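Local coordinates for protein HTH-type transcriptional repressor Rv2887 (Mycobacterium tuberculosis, PDB 5HSM) that represses the methyltransferase gene htm by binding its promoter, represses several other genes, and binds salicylate and para-aminosalicylic acid, at residues Arg42-Ala47 against Asp135-Ala140; Leu52-Pro57 against Arg121-Arg126; Arg63-Ser68 against Ala74-His79. One frame throughout, in Å; residues are numbered along the deposited sequence.

The long helix 118-139 is common to contacts 1 and 2: helix 29-49 meets it near its C-terminal end, the loop leading into helix 56-67 nearer its start. Contact 3 joins the other end of helix 56-67 to helix 73-79. The three nest along the chain, contact 3 innermost. Each runs from buried to exposed: Val138 is buried beside exposed Arg137, Leu54 buried with exposed Arg126 nearby, Leu65 and Leu76 buried with exposed His79. Contact 1 adds a salt bridge and a water to one apolar touch, whereas contacts 2 and 3 close on leucines and a methionine with no hydrogen bond across. Val45 and Leu56 join contacts 1 and 2, Ser66 and Ala124 contacts 2 and 3.

Contact 1. Residues Arg42-Ala47 against Asp135-Ala140; sequences RPEVSA and DARVLA
Glu44 of helix 29-49 faces Arg137 and Val138 near the C-terminal end of helix 118-139, a helix-to-helix contact in the all-helical dimerisation region of a MarR-family repressor. Just before it, Arg42 packs on Leu56 and on Met22 of the second subunit, which places this helix beside helix 56-67 and the dimer partner. Glu44 then carries almost the whole contact. Its CG stands anti to the backbone N (chi1 -174°), which sends the chain across to the other helix, and a bend at chi2 swings the carboxylate to Arg137. There OE2 receives the NE hydrogen of Arg137 at 2.8 Å, in a nearly straight bond with an N-H...O angle of 161°. The oxygen sits at the guanidinium edge, close to its plane, and is approached nearly along its own C-O axis; the carboxylate itself is turned 44° from the guanidinium. One charged hydrogen bond thus makes the salt bridge. The methylene part of the same glutamate slides past Val138 in the opposite direction, CG of Glu44 lying 3.9 Å from CG2 of Val138, so that a polar end and an apolar stem share one side chain.

Next along the helix, Val45 turns from Arg137 and packs on Ala134 and Val131, about one and two turns back along helix 118-139. Asp135, a salicylate-binding residue, points away from helix 29-49; its two carboxylate oxygens accept the backbone N-H groups of Leu30 and Gly31 of the second subunit. Back at Glu44, a water adds a second link between the helices: it donates to the backbone O of Glu44 at 2.7 Å and accepts from NH2 of Arg137 at 2.8 Å.

Contact 2. Residues Leu52-Pro57 against Arg121-Arg126; sequences LGLTLP and RALAKR. With SO4 (sulfate ion), chain C.
Leu54 and Leu123 meet tip to tip where the loop ahead of helix 56-67 lies against the early part of helix 118-139, a junction between two elements of the winged helix-turn-helix repressor. Apolar packing makes the contact. CD2 of Leu54 lies 4.0 Å from CD2 of Leu123, and CD1 of Leu54 sits equally near CG of Leu123, so both methyls of Leu54 approach the CD2 end of Leu123 from the same side. With chi1 at -174°, the chain of Leu123 leaves on the far side from its own N, bringing the branched end nearer the loop. Its other methyl, CD1, reaches back to Leu52, 4.3 Å from CB of Leu52 and 4.1 Å from the backbone O of Leu52. Leu52 in turn lays CD2 against the backbone of Arg126, 4.2 Å from its carbonyl C. Further cover comes from Leu62, which packs on both Leu54 and Leu123, while Ala127 receives Leu52 and Leu54.

Polar interactions lie beside this apolar contact and do not cross between the segments. Thr55 takes the N-cap position of helix 56-67, its OG1 capping a backbone N, and the backbone N of Thr55 is itself bonded to OE1 of Glu58. On the helix side Arg121 turns outward and holds a sulfate ion, probably from the crystallisation liquor. NE of Arg121 donates to O3 of the sulfate at 2.7 Å with an N-H...O angle of 155°, and NH2 adds two weak bonds, one to O3 and one to O2. The sulfur lies at the guanidinium edge, in its plane.

The attachment thus rests on the shape fit of three leucines, while Arg121 directs its charge to the sulfate and no hydrogen bond or salt bridge joins loop and helix.

Contact 3. Residues Arg63-Ser68 against Ala74-His79; sequences RMLSQS and AELARH
This is an apolar helix-to-helix contact inside the winged helix-turn-helix domain, between the last turns of helix 56-67 and the short helix 73-79. Their local axes pass 11.2 Å apart at 118°, and three aliphatic side chains, joined by the CB of His79, fill the gap. Met64 and Leu76 run alongside each other in antiparallel sense, with CB of Met64 3.7 Å from CD2 of Leu76. A bend at chi3 (-66°) turns the methionine methyl back over the same leucine, CE of Met64 coming to 3.7 Å from CD2 of Leu76 and 3.6 Å from its backbone O. The sulfur reaches one turn further, SD of Met64 lying 3.8 Å from CB of His79. Leu65 crosses Leu76 at about a right angle and presents its branch point, CG of Leu65 being 4.0 Å from CD2 of Leu76. That methyl is therefore wedged between Met64 and Leu65.

From a different face of helix 56-67, Arg63 of the salicylate site makes salt bridges with Glu128 and with Asp27 of the second subunit. Helices 73-79 and 84-96 probably form the helix-turn-helix pair, the second reading DNA as in relatives, so the contact seats the first on helix 56-67. Met87 of helix 84-96 packs on both Met64 and Leu76, and Leu91 on Leu65, joining all three helices in one apolar cluster.

Contact 1. Residues Arg42-Ala47 against Asp135-Ala140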
loop_
_atom_site.group_PDB
_atom_site.type_symbol
_atom_site.label_atom_id
_atom_site.label_comp_id
_atom_site.label_asym_id
_atom_site.label_seq_id
_atom_site.Cartn_x
_atom_site.Cartn_y
_atom_site.Cartn_z
ATOM N N ARG A 42 -3.543 -4.528 8.724
ATOM C CA ARG A 42 -2.871 -5.605 7.997
ATOM C C ARG A 42 -2.550 -6.799 8.916
ATOM O O ARG A 42 -2.856 -7.950 8.563
ATOM C CB ARG A 42 -1.595 -5.100 7.313
ATOM C CG ARG A 42 -1.094 -6.042 6.248
ATOM C CD ARG A 42 0.373 -5.807 5.920
ATOM N NE ARG A 42 0.953 -6.937 5.186
ATOM C CZ ARG A 42 1.047 -8.189 5.638
ATOM N NH1 ARG A 42 0.622 -8.515 6.855
ATOM N NH2 ARG A 42 1.588 -9.127 4.869
ATOM N N PRO A 43 -1.951 -6.549 10.093
ATOM C CA PRO A 43 -1.755 -7.694 10.996
ATOM C C PRO A 43 -3.050 -8.308 11.492
ATOM O O PRO A 43 -3.067 -9.506 11.747
ATOM C CB PRO A 43 -0.990 -7.092 12.180
ATOM C CG PRO A 43 -0.382 -5.860 11.670
ATOM C CD PRO A 43 -1.265 -5.342 10.596
ATOM N N GLU A 44 -4.100 -7.513 11.675
ATOM C CA GLU A 44 -5.380 -8.070 12.120
ATOM C C GLU A 44 -5.910 -9.064 11.079
ATOM O O GLU A 44 -6.365 -10.174 11.413
ATOM C CB GLU A 44 -6.403 -6.953 12.373
ATOM C CG GLU A 44 -7.736 -7.424 12.975
ATOM C CD GLU A 44 -7.722 -7.498 14.490
ATOM O OE1 GLU A 44 -6.775 -6.967 15.112
ATOM O OE2 GLU A 44 -8.659 -8.097 15.062
ATOM N N VAL A 45 -5.847 -8.661 9.812
ATOM C CA VAL A 45 -6.291 -9.512 8.709
ATOM C C VAL A 45 -5.410 -10.755 8.549
ATOM O O VAL A 45 -5.908 -11.877 8.434
ATOM C CB VAL A 45 -6.337 -8.708 7.389
ATOM C CG1 VAL A 45 -6.608 -9.624 6.216
ATOM C CG2 VAL A 45 -7.440 -7.662 7.484
ATOM N N SER A 46 -4.100 -10.555 8.569
ATOM C CA SER A 46 -3.160 -11.666 8.538
ATOM C C SER A 46 -3.409 -12.686 9.671
ATOM O O SER A 46 -3.400 -13.904 9.445
ATOM C CB SER A 46 -1.736 -11.116 8.613
ATOM O OG SER A 46 -0.792 -12.156 8.546
ATOM N N ALA A 47 -3.619 -12.187 10.888
ATOM C CA ALA A 47 -3.857 -13.054 12.036
ATOM C C ALA A 47 -5.168 -13.814 11.883
ATOM O O ALA A 47 -5.272 -14.969 12.307
ATOM C CB ALA A 47 -3.865 -12.258 13.326
ATOM N N ASP A 135 -12.083 -6.644 9.899
ATOM C CA ASP A 135 -12.386 -5.241 9.632
ATOM C C ASP A 135 -13.283 -4.659 10.716
ATOM O O ASP A 135 -13.019 -3.566 11.266
ATOM C CB ASP A 135 -13.063 -5.111 8.271
ATOM C CG ASP A 135 -13.122 -3.667 7.774
ATOM O OD1 ASP A 135 -12.130 -3.222 7.178
ATOM O OD2 ASP A 135 -14.167 -2.996 7.954
ATOM N N ALA A 136 -14.348 -5.396 11.028
ATOM C CA ALA A 136 -15.273 -4.956 12.068
ATOM C C ALA A 136 -14.597 -4.852 13.435
ATOM O O ALA A 136 -14.916 -3.960 14.228
ATOM C CB ALA A 136 -16.479 -5.907 12.150
ATOM N N ARG A 137 -13.687 -5.778 13.728
ATOM C CA ARG A 137 -12.983 -5.743 15.009
ATOM C C ARG A 137 -12.152 -4.478 15.154
ATOM O O ARG A 137 -12.076 -3.901 16.247
ATOM C CB ARG A 137 -12.080 -6.965 15.180
ATOM C CG ARG A 137 -12.846 -8.232 15.544
ATOM C CD ARG A 137 -11.909 -9.297 16.065
ATOM N NE ARG A 137 -10.942 -9.768 15.069
ATOM C CZ ARG A 137 -11.209 -10.693 14.153
ATOM N NH1 ARG A 137 -12.427 -11.224 14.063
ATOM N NH2 ARG A 137 -10.260 -11.087 13.320
ATOM N N VAL A 138 -11.507 -4.054 14.074
ATOM C CA VAL A 138 -10.757 -2.790 14.169
ATOM C C VAL A 138 -11.686 -1.581 14.305
ATOM O O VAL A 138 -11.488 -0.719 15.179
ATOM C CB VAL A 138 -9.821 -2.592 12.969
ATOM C CG1 VAL A 138 -9.188 -1.212 13.018
ATOM C CG2 VAL A 138 -8.741 -3.673 12.988
ATOM N N LEU A 139 -12.720 -1.526 13.468
ATOM C CA LEU A 139 -13.700 -0.444 13.579
ATOM C C LEU A 139 -14.332 -0.329 14.977
ATOM O O LEU A 139 -14.620 0.767 15.441
ATOM C CB LEU A 139 -14.804 -0.637 12.548
ATOM C CG LEU A 139 -14.788 0.243 11.309
ATOM C CD1 LEU A 139 -16.032 -0.070 10.511
ATOM C CD2 LEU A 139 -14.729 1.726 11.679
ATOM N N ALA A 140 -14.551 -1.457 15.648
ATOM C CA ALA A 140 -15.255 -1.449 16.932
ATOM C C ALA A 140 -14.435 -0.852 18.085
ATOM O O ALA A 140 -14.924 -0.760 19.213
ATOM C CB ALA A 140 -15.700 -2.857 17.291
HETATM O O HOH W 1 -7.504 -10.763 13.754
#

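Contact 2. Residues Leu52-Pro57 against Arg121-Arg126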
loop_
_atom_site.group_PDB
_atom_site.type_symbol
_atom_site.label_atom_id
_atom_site.label_comp_id
_atom_site.label_asym_id
_atom_site.label_seq_id
_atom_site.Cartn_x
_atom_site.Cartn_y
_atom_site.Cartn_z
ATOM N N LEU A 52 -6.634 -20.423 8.849
ATOM C CA LEU A 52 -7.142 -21.007 7.622
ATOM C C LEU A 52 -6.006 -21.442 6.708
ATOM O O LEU A 52 -6.244 -21.896 5.585
ATOM C CB LEU A 52 -8.032 -20.004 6.887
ATOM C CG LEU A 52 -9.504 -19.832 7.266
ATOM C CD1 LEU A 52 -9.699 -19.573 8.740
ATOM C CD2 LEU A 52 -10.067 -18.676 6.454
ATOM N N GLY A 53 -4.776 -21.264 7.170
ATOM C CA GLY A 53 -3.603 -21.658 6.406
ATOM C C GLY A 53 -3.304 -20.713 5.249
ATOM O O GLY A 53 -2.695 -21.103 4.256
ATOM N N LEU A 54 -3.733 -19.463 5.380
ATOM C CA LEU A 54 -3.542 -18.472 4.321
ATOM C C LEU A 54 -2.722 -17.288 4.783
ATOM O O LEU A 54 -2.922 -16.789 5.891
ATOM C CB LEU A 54 -4.894 -17.958 3.821
ATOM C CG LEU A 54 -5.808 -18.907 3.061
ATOM C CD1 LEU A 54 -7.150 -18.273 2.880
ATOM C CD2 LEU A 54 -5.179 -19.174 1.721
ATOM N N THR A 55 -1.808 -16.842 3.926
ATOM C CA THR A 55 -1.198 -15.533 4.069
ATOM C C THR A 55 -2.062 -14.507 3.369
ATOM O O THR A 55 -2.954 -14.849 2.596
ATOM C CB THR A 55 0.208 -15.489 3.465
ATOM O OG1 THR A 55 0.108 -15.652 2.044
ATOM C CG2 THR A 55 1.067 -16.604 4.047
ATOM N N LEU A 56 -1.794 -13.239 3.621
ATOM C CA LEU A 56 -2.544 -12.191 2.941
ATOM C C LEU A 56 -2.415 -12.257 1.398
ATOM O O LEU A 56 -3.426 -12.188 0.693
ATOM C CB LEU A 56 -2.112 -10.824 3.485
ATOM C CG LEU A 56 -3.027 -9.642 3.193
ATOM C CD1 LEU A 56 -4.438 -10.041 3.494
ATOM C CD2 LEU A 56 -2.634 -8.462 4.060
ATOM N N PRO A 57 -1.186 -12.403 0.856
ATOM C CA PRO A 57 -1.106 -12.498 -0.611
ATOM C C PRO A 57 -1.817 -13.730 -1.199
ATOM O O PRO A 57 -2.413 -13.666 -2.291
ATOM C CB PRO A 57 0.402 -12.576 -0.868
ATOM C CG PRO A 57 1.023 -11.931 0.326
ATOM C CD PRO A 57 0.157 -12.326 1.469
ATOM N N ARG A 121 -12.853 -22.818 -3.643
ATOM C CA ARG A 121 -13.994 -21.905 -3.680
ATOM C C ARG A 121 -14.573 -21.789 -2.268
ATOM O O ARG A 121 -14.936 -20.690 -1.800
ATOM C CB ARG A 121 -15.050 -22.394 -4.695
ATOM C CG ARG A 121 -14.516 -22.437 -6.127
ATOM C CD ARG A 121 -15.589 -22.766 -7.187
ATOM N NE ARG A 121 -16.116 -24.123 -7.055
ATOM C CZ ARG A 121 -15.601 -25.200 -7.647
ATOM N NH1 ARG A 121 -14.524 -25.096 -8.420
ATOM N NH2 ARG A 121 -16.172 -26.387 -7.471
ATOM N N ALA A 122 -14.629 -22.929 -1.575
ATOM C CA ALA A 122 -15.150 -22.929 -0.215
ATOM C C ALA A 122 -14.262 -22.064 0.675
ATOM O O ALA A 122 -14.754 -21.245 1.477
ATOM C CB ALA A 122 -15.234 -24.340 0.328
ATOM N N LEU A 123 -12.954 -22.247 0.514
ATOM C CA LEU A 123 -11.955 -21.513 1.302
ATOM C C LEU A 123 -12.027 -20.035 1.016
ATOM O O LEU A 123 -11.870 -19.217 1.918
ATOM C CB LEU A 123 -10.540 -22.022 1.009
ATOM C CG LEU A 123 -9.404 -21.452 1.859
ATOM C CD1 LEU A 123 -9.617 -21.794 3.343
ATOM C CD2 LEU A 123 -8.058 -21.968 1.373
ATOM N N ALA A 124 -12.250 -19.684 -0.249
ATOM C CA ALA A 124 -12.296 -18.283 -0.632
ATOM C C ALA A 124 -13.442 -17.622 0.112
ATOM O O ALA A 124 -13.302 -16.497 0.631
ATOM C CB ALA A 124 -12.461 -18.124 -2.158
ATOM N N LYS A 125 -14.573 -18.329 0.199
ATOM C CA LYS A 125 -15.705 -17.696 0.873
ATOM C C LYS A 125 -15.508 -17.626 2.395
ATOM O O LYS A 125 -15.785 -16.578 3.005
ATOM C CB LYS A 125 -17.023 -18.388 0.497
ATOM C CG LYS A 125 -17.529 -17.922 -0.882
ATOM C CD LYS A 125 -16.863 -16.570 -1.273
ATOM C CE LYS A 125 -17.683 -15.661 -2.201
ATOM N NZ LYS A 125 -18.657 -14.771 -1.502
ATOM N N ARG A 126 -14.997 -18.699 3.006
ATOM C CA ARG A 126 -14.725 -18.661 4.441
ATOM C C ARG A 126 -13.732 -17.541 4.793
ATOM O O ARG A 126 -13.896 -16.820 5.791
ATOM C CB ARG A 126 -14.183 -20.007 4.928
ATOM C CG ARG A 126 -14.940 -20.574 6.120
ATOM C CD ARG A 126 -15.976 -21.616 5.697
ATOM N NE ARG A 126 -15.366 -22.865 5.234
ATOM C CZ ARG A 126 -16.049 -23.929 4.811
ATOM N NH1 ARG A 126 -17.376 -23.915 4.788
ATOM N NH2 ARG A 126 -15.401 -25.015 4.410
HETATM S S SO4 C . -19.275 -25.627 -5.301
HETATM O O1 SO4 C . -18.957 -25.358 -3.903
HETATM O O2 SO4 C . -18.846 -26.985 -5.629
HETATM O O3 SO4 C . -18.588 -24.656 -6.152
HETATM O O4 SO4 C . -20.717 -25.497 -5.495
#

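Contact 3. Residues Arg63-Ser68 against Ala74-His79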
loop_
_atom_site.group_PDB
_atom_site.type_symbol
_atom_site.label_atom_id
_atom_site.label_comp_id
_atom_site.label_asym_id
_atom_site.label_seq_id
_atom_site.Cartn_x
_atom_site.Cartn_y
_atom_site.Cartn_z
ATOM N N ARG A 63 -9.035 -14.811 -3.862
ATOM C CA ARG A 63 -10.214 -13.993 -4.086
ATOM C C ARG A 63 -10.312 -13.557 -5.553
ATOM O O ARG A 63 -11.399 -13.586 -6.161
ATOM C CB ARG A 63 -10.194 -12.772 -3.158
ATOM C CG ARG A 63 -11.409 -11.889 -3.306
ATOM C CD ARG A 63 -11.774 -11.228 -2.001
ATOM N NE ARG A 63 -13.046 -10.516 -2.091
ATOM C CZ ARG A 63 -14.241 -11.105 -2.055
ATOM N NH1 ARG A 63 -14.343 -12.426 -1.936
ATOM N NH2 ARG A 63 -15.342 -10.370 -2.138
ATOM N N MET A 64 -9.171 -13.175 -6.123
ATOM C CA MET A 64 -9.131 -12.774 -7.529
ATOM C C MET A 64 -9.577 -13.914 -8.450
ATOM O O MET A 64 -10.340 -13.709 -9.402
ATOM C CB MET A 64 -7.728 -12.313 -7.918
ATOM C CG MET A 64 -7.366 -10.943 -7.397
ATOM S SD MET A 64 -5.874 -10.297 -8.168
ATOM C CE MET A 64 -4.637 -11.425 -7.555
ATOM N N LEU A 65 -9.090 -15.115 -8.162
ATOM C CA LEU A 65 -9.474 -16.291 -8.940
ATOM C C LEU A 65 -10.920 -16.742 -8.710
ATOM O O LEU A 65 -11.544 -17.332 -9.601
ATOM C CB LEU A 65 -8.523 -17.447 -8.638
ATOM C CG LEU A 65 -7.196 -17.364 -9.385
ATOM C CD1 LEU A 65 -6.286 -18.508 -8.964
ATOM C CD2 LEU A 65 -7.455 -17.415 -10.882
ATOM N N SER A 66 -11.468 -16.484 -7.530
ATOM C CA SER A 66 -12.876 -16.813 -7.329
ATOM C C SER A 66 -13.737 -15.843 -8.127
ATOM O O SER A 66 -14.813 -16.199 -8.603
ATOM C CB SER A 66 -13.265 -16.770 -5.855
ATOM O OG SER A 66 -13.279 -15.445 -5.384
ATOM N N GLN A 67 -13.265 -14.611 -8.271
ATOM C CA GLN A 67 -14.039 -13.620 -9.029
ATOM C C GLN A 67 -13.753 -13.644 -10.538
ATOM O O GLN A 67 -14.515 -13.086 -11.349
ATOM C CB GLN A 67 -13.780 -12.224 -8.454
ATOM C CG GLN A 67 -14.501 -11.993 -7.131
ATOM C CD GLN A 67 -14.036 -10.755 -6.389
ATOM O OE1 GLN A 67 -13.053 -10.113 -6.762
ATOM N NE2 GLN A 67 -14.751 -10.411 -5.324
ATOM N N SER A 68 -12.661 -14.293 -10.922
ATOM C CA SER A 68 -12.280 -14.337 -12.326
ATOM C C SER A 68 -11.539 -15.625 -12.691
ATOM O O SER A 68 -10.329 -15.606 -12.901
ATOM C CB SER A 68 -11.416 -13.118 -12.664
ATOM O OG SER A 68 -11.285 -12.970 -14.061
ATOM N N ALA A 74 0.437 -14.051 -14.775
ATOM C CA ALA A 74 0.884 -12.702 -15.100
ATOM C C ALA A 74 -0.246 -11.714 -14.859
ATOM O O ALA A 74 -0.050 -10.622 -14.321
ATOM C CB ALA A 74 1.358 -12.623 -16.544
ATOM N N GLU A 75 -1.442 -12.110 -15.266
ATOM C CA GLU A 75 -2.614 -11.263 -15.084
ATOM C C GLU A 75 -2.866 -10.958 -13.616
ATOM O O GLU A 75 -3.116 -9.805 -13.218
ATOM C CB GLU A 75 -3.850 -11.929 -15.718
ATOM C CG GLU A 75 -3.707 -11.980 -17.238
ATOM C CD GLU A 75 -4.607 -12.952 -17.959
ATOM O OE1 GLU A 75 -4.369 -13.131 -19.172
ATOM O OE2 GLU A 75 -5.549 -13.493 -17.350
ATOM N N LEU A 76 -2.853 -12.022 -12.824
ATOM C CA LEU A 76 -3.014 -11.932 -11.384
ATOM C C LEU A 76 -1.948 -11.035 -10.764
ATOM O O LEU A 76 -2.239 -10.220 -9.889
ATOM C CB LEU A 76 -2.942 -13.335 -10.766
ATOM C CG LEU A 76 -4.095 -14.273 -11.111
ATOM C CD1 LEU A 76 -3.666 -15.709 -10.852
ATOM C CD2 LEU A 76 -5.313 -13.915 -10.269
ATOM N N ALA A 77 -0.711 -11.204 -11.224
ATOM C CA ALA A 77 0.424 -10.460 -10.693
ATOM C C ALA A 77 0.287 -8.973 -10.993
ATOM O O ALA A 77 0.656 -8.135 -10.161
ATOM C CB ALA A 77 1.734 -11.001 -11.265
ATOM N N ARG A 78 -0.234 -8.649 -12.179
ATOM C CA ARG A 78 -0.459 -7.254 -12.555
ATOM C C ARG A 78 -1.602 -6.654 -11.749
ATOM O O ARG A 78 -1.488 -5.532 -11.268
ATOM C CB ARG A 78 -0.718 -7.109 -14.061
ATOM C CG ARG A 78 0.540 -7.275 -14.895
ATOM C CD ARG A 78 0.288 -6.826 -16.319
ATOM N NE ARG A 78 0.522 -7.874 -17.301
ATOM C CZ ARG A 78 -0.357 -8.254 -18.213
ATOM N NH1 ARG A 78 -1.545 -7.689 -18.271
ATOM N NH2 ARG A 78 -0.050 -9.207 -19.070
ATOM N N HIS A 79 -2.674 -7.413 -11.540
ATOM C CA HIS A 79 -3.795 -6.884 -10.768
ATOM C C HIS A 79 -3.441 -6.703 -9.291
ATOM O O HIS A 79 -3.957 -5.800 -8.628
ATOM C CB HIS A 79 -5.015 -7.794 -10.913
ATOM C CG HIS A 79 -5.553 -7.858 -12.307
ATOM N ND1 HIS A 79 -6.619 -8.662 -12.656
ATOM C CD2 HIS A 79 -5.181 -7.218 -13.440
ATOM C CE1 HIS A 79 -6.876 -8.515 -13.943
ATOM N NE2 HIS A 79 -6.017 -7.645 -14.444
#